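Local coordinates for RedY-like protein (Hahella chejuensis, PDB 2JDJ) that probably takes part in the biosynthesis of the red pigment prodigiosin, as a small dimeric protein of the dimeric alpha/beta barrel clan, at residues A18-V23 / V42-L47. Numbering follows the deposited sequence.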
ATOM      1  N   ALA A  18      -4.899   6.767  21.278  1.00 26.23           N
ATOM      2  CA  ALA A  18      -3.998   7.914  21.107  1.00 26.25           C
ATOM      3  C   ALA A  18      -3.309   7.912  19.747  1.00 26.11           C
ATOM      4  O   ALA A  18      -3.226   8.958  19.085  1.00 26.62           O
ATOM      5  CB  ALA A  18      -2.972   7.949  22.227  1.00 26.46           C
ATOM      6  N   PHE A  19      -2.800   6.749  19.339  1.00 25.27           N
ATOM      7  CA  PHE A  19      -2.178   6.585  18.021  1.00 25.15           C
ATOM      8  C   PHE A  19      -3.135   6.986  16.903  1.00 24.34           C
ATOM      9  O   PHE A  19      -2.820   7.842  16.072  1.00 24.83           O
ATOM     10  CB  PHE A  19      -1.680   5.134  17.797  1.00 25.22           C
ATOM     11  CG  PHE A  19      -1.090   4.915  16.437  1.00 25.69           C
ATOM     12  CD1 PHE A  19       0.197   5.379  16.137  1.00 25.55           C
ATOM     13  CD2 PHE A  19      -1.819   4.282  15.442  1.00 26.18           C
ATOM     14  CE1 PHE A  19       0.733   5.209  14.901  1.00 24.56           C
ATOM     15  CE2 PHE A  19      -1.277   4.110  14.156  1.00 23.72           C
ATOM     16  CZ  PHE A  19      -0.003   4.572  13.890  1.00 25.31           C
ATOM     17  N   GLU A  20      -4.310   6.366  16.885  1.00 23.36           N
ATOM     18  CA  GLU A  20      -5.295   6.643  15.822  1.00 22.54           C
ATOM     19  C   GLU A  20      -5.804   8.080  15.804  1.00 22.18           C
ATOM     20  O   GLU A  20      -6.095   8.603  14.745  1.00 21.99           O
ATOM     21  CB  GLU A  20      -6.470   5.657  15.890  1.00 22.48           C
ATOM     22  CG  GLU A  20      -5.998   4.225  15.669  1.00 21.96           C
ATOM     23  CD  GLU A  20      -7.105   3.215  15.441  1.00 23.02           C
ATOM     24  OE1 GLU A  20      -8.218   3.609  15.046  1.00 21.68           O
ATOM     25  OE2 GLU A  20      -6.830   2.001  15.639  1.00 21.65           O
ATOM     26  N   PHE A  21      -5.919   8.714  16.968  1.00 21.89           N
ATOM     27  CA  PHE A  21      -6.339  10.111  16.981  1.00 22.52           C
ATOM     28  C   PHE A  21      -5.231  10.990  16.368  1.00 22.76           C
ATOM     29  O   PHE A  21      -5.514  11.923  15.606  1.00 23.74           O
ATOM     30  CB  PHE A  21      -6.719  10.596  18.395  1.00 22.10           C
ATOM     31  CG  PHE A  21      -7.196  12.026  18.401  1.00 22.04           C
ATOM     32  CD1 PHE A  21      -8.554  12.322  18.214  1.00 21.92           C
ATOM     33  CD2 PHE A  21      -6.282  13.079  18.514  1.00 21.27           C
ATOM     34  CE1 PHE A  21      -9.000  13.650  18.173  1.00 19.70           C
ATOM     35  CE2 PHE A  21      -6.718  14.401  18.455  1.00 19.51           C
ATOM     36  CZ  PHE A  21      -8.076  14.682  18.287  1.00 19.25           C
ATOM     37  N   TRP A  22      -3.979  10.687  16.725  1.00 22.82           N
ATOM     38  CA  TRP A  22      -2.804  11.371  16.199  1.00 22.96           C
ATOM     39  C   TRP A  22      -2.718  11.195  14.693  1.00 23.39           C
ATOM     40  O   TRP A  22      -2.544  12.174  13.954  1.00 23.54           O
ATOM     41  CB  TRP A  22      -1.524  10.890  16.888  1.00 22.78           C
ATOM     42  CG  TRP A  22      -0.279  11.449  16.255  1.00 23.36           C
ATOM     43  CD1 TRP A  22       0.306  12.665  16.506  1.00 23.07           C
ATOM     44  CD2 TRP A  22       0.522  10.821  15.240  1.00 24.01           C
ATOM     45  NE1 TRP A  22       1.425  12.831  15.707  1.00 24.85           N
ATOM     46  CE2 TRP A  22       1.582  11.712  14.926  1.00 25.02           C
ATOM     47  CE3 TRP A  22       0.446   9.594  14.563  1.00 23.27           C
ATOM     48  CZ2 TRP A  22       2.560  11.409  13.954  1.00 24.60           C
ATOM     49  CZ3 TRP A  22       1.415   9.295  13.602  1.00 23.44           C
ATOM     50  CH2 TRP A  22       2.459  10.200  13.309  1.00 22.22           C
ATOM     51  N   VAL A  23      -2.878   9.962  14.219  1.00 23.21           N
ATOM     52  CA  VAL A  23      -2.861   9.733  12.769  1.00 23.28           C
ATOM     53  C   VAL A  23      -3.905  10.612  12.067  1.00 23.86           C
ATOM     54  O   VAL A  23      -3.579  11.371  11.164  1.00 23.94           O
ATOM     55  CB  VAL A  23      -3.075   8.243  12.403  1.00 22.74           C
ATOM     56  CG1 VAL A  23      -3.397   8.091  10.916  1.00 21.80           C
ATOM     57  CG2 VAL A  23      -1.851   7.434  12.789  1.00 21.95           C
ATOM     58  N   VAL A  42      -3.461   5.296   6.466  1.00 21.80           N
ATOM     59  CA  VAL A  42      -3.035   4.323   7.467  1.00 21.15           C
ATOM     60  C   VAL A  42      -4.169   3.319   7.676  1.00 20.88           C
ATOM     61  O   VAL A  42      -5.342   3.686   7.543  1.00 20.66           O
ATOM     62  CB  VAL A  42      -2.642   5.022   8.791  1.00 20.42           C
ATOM     63  CG1 VAL A  42      -2.253   4.007   9.848  1.00 20.32           C
ATOM     64  CG2 VAL A  42      -1.464   5.990   8.543  1.00 21.08           C
ATOM     65  N   HIS A  43      -3.811   2.064   7.988  1.00 19.62           N
ATOM     66  CA  HIS A  43      -4.765   0.966   8.041  1.00 19.36           C
ATOM     67  C   HIS A  43      -4.487   0.067   9.205  1.00 19.29           C
ATOM     68  O   HIS A  43      -3.330  -0.309   9.418  1.00 18.27           O
ATOM     69  CB  HIS A  43      -4.700   0.158   6.742  1.00 19.15           C
ATOM     70  CG  HIS A  43      -4.680   1.030   5.538  1.00 20.22           C
ATOM     71  ND1 HIS A  43      -5.830   1.453   4.909  1.00 21.06           N
ATOM     72  CD2 HIS A  43      -3.652   1.642   4.903  1.00 20.02           C
ATOM     73  CE1 HIS A  43      -5.512   2.267   3.918  1.00 20.21           C
ATOM     74  NE2 HIS A  43      -4.197   2.389   3.887  1.00 19.62           N
ATOM     75  N   ARG A  44      -5.552  -0.273   9.944  1.00 19.19           N
ATOM     76  CA  ARG A  44      -5.457  -1.079  11.162  1.00 19.69           C
ATOM     77  C   ARG A  44      -5.477  -2.537  10.779  1.00 19.22           C
ATOM     78  O   ARG A  44      -6.512  -3.043  10.375  1.00 19.82           O
ATOM     79  CB  ARG A  44      -6.660  -0.808  12.072  1.00 19.74           C
ATOM     80  CG  ARG A  44      -6.589  -1.484  13.466  1.00 21.60           C
ATOM     81  CD  ARG A  44      -7.917  -1.271  14.246  1.00 20.41           C
ATOM     82  NE  ARG A  44      -8.398   0.110  14.139  1.00 19.51           N
ATOM     83  CZ  ARG A  44      -9.399   0.509  13.353  1.00 20.67           C
ATOM     84  NH1 ARG A  44      -9.737   1.783  13.333  1.00 23.15           N
ATOM     85  NH2 ARG A  44     -10.050  -0.352  12.576  1.00 21.32           N
ATOM     86  N   ALA A  45      -4.346  -3.211  10.958  1.00 19.78           N
ATOM     87  CA  ALA A  45      -4.158  -4.623  10.572  1.00 19.58           C
ATOM     88  C   ALA A  45      -4.476  -5.622  11.705  1.00 20.65           C
ATOM     89  O   ALA A  45      -5.002  -6.708  11.460  1.00 20.13           O
ATOM     90  CB  ALA A  45      -2.738  -4.825  10.089  1.00 19.45           C
ATOM     91  N   SER A  46      -4.145  -5.249  12.941  1.00 20.17           N
ATOM     92  CA  SER A  46      -4.195  -6.166  14.069  1.00 21.03           C
ATOM     93  C   SER A  46      -3.988  -5.384  15.335  1.00 21.54           C
ATOM     94  O   SER A  46      -3.169  -4.445  15.356  1.00 20.86           O
ATOM     95  CB  SER A  46      -3.046  -7.179  14.002  1.00 20.72           C
ATOM     96  OG  SER A  46      -3.117  -8.074  15.100  1.00 20.46           O
ATOM     97  N   LEU A  47      -4.706  -5.777  16.385  1.00 21.70           N
ATOM     98  CA  LEU A  47      -4.476  -5.218  17.706  1.00 22.52           C
ATOM     99  C   LEU A  47      -4.194  -6.315  18.747  1.00 22.91           C
ATOM    100  O   LEU A  47      -4.433  -6.107  19.917  1.00 24.17           O
ATOM    101  CB  LEU A  47      -5.616  -4.272  18.137  1.00 22.79           C
ATOM    102  CG  LEU A  47      -5.646  -2.878  17.485  1.00 23.87           C
ATOM    103  CD1 LEU A  47      -6.871  -2.082  17.911  1.00 22.33           C
ATOM    104  CD2 LEU A  47      -4.346  -2.070  17.743  1.00 21.48           C
TER
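Val42 meets Val23 tip to tip, joining the outermost strand of this chain's sheet to the helix packed on it, in a fold of the dimeric alpha/beta barrel clan. Helix 18-23 and strand 42-44 run roughly antiparallel, their axes 10.5 Å apart. Val42 CG2 lies 3.7 Å from Val23 CG1. Val23 CG1 stands anti to its own backbone N (chi1 166°), which directs it at the strand. Val42 CG1 looks obliquely at the Phe19 ring and comes within 4.4 Å of Phe19 CE2. The Phe19 side chain also packs on Phe83 and Met86 of helix 74-86. His43 and Arg44 pair with a strand of the second subunit, so the sheet continues across the dimer interface. Arg44 grips Glu20 side-on in a salt bridge, one nitrogen to each oxygen, while its NH2 makes a salt bridge to Glu96 OE1 of the second subunit. Its chain bends at chi3 (-44°) and crosses the glutamate at about a right angle. A methionine here would probably leave both carboxylates without their cationic mate. Tyr55 OH also bonds Glu20 OE2. The two bonds, Arg44 NE to Glu20 OE2 and Arg44 NH1 to Glu20 OE1, are both 2.9 Å, nearly straight, and reach the oxygens on their syn sides.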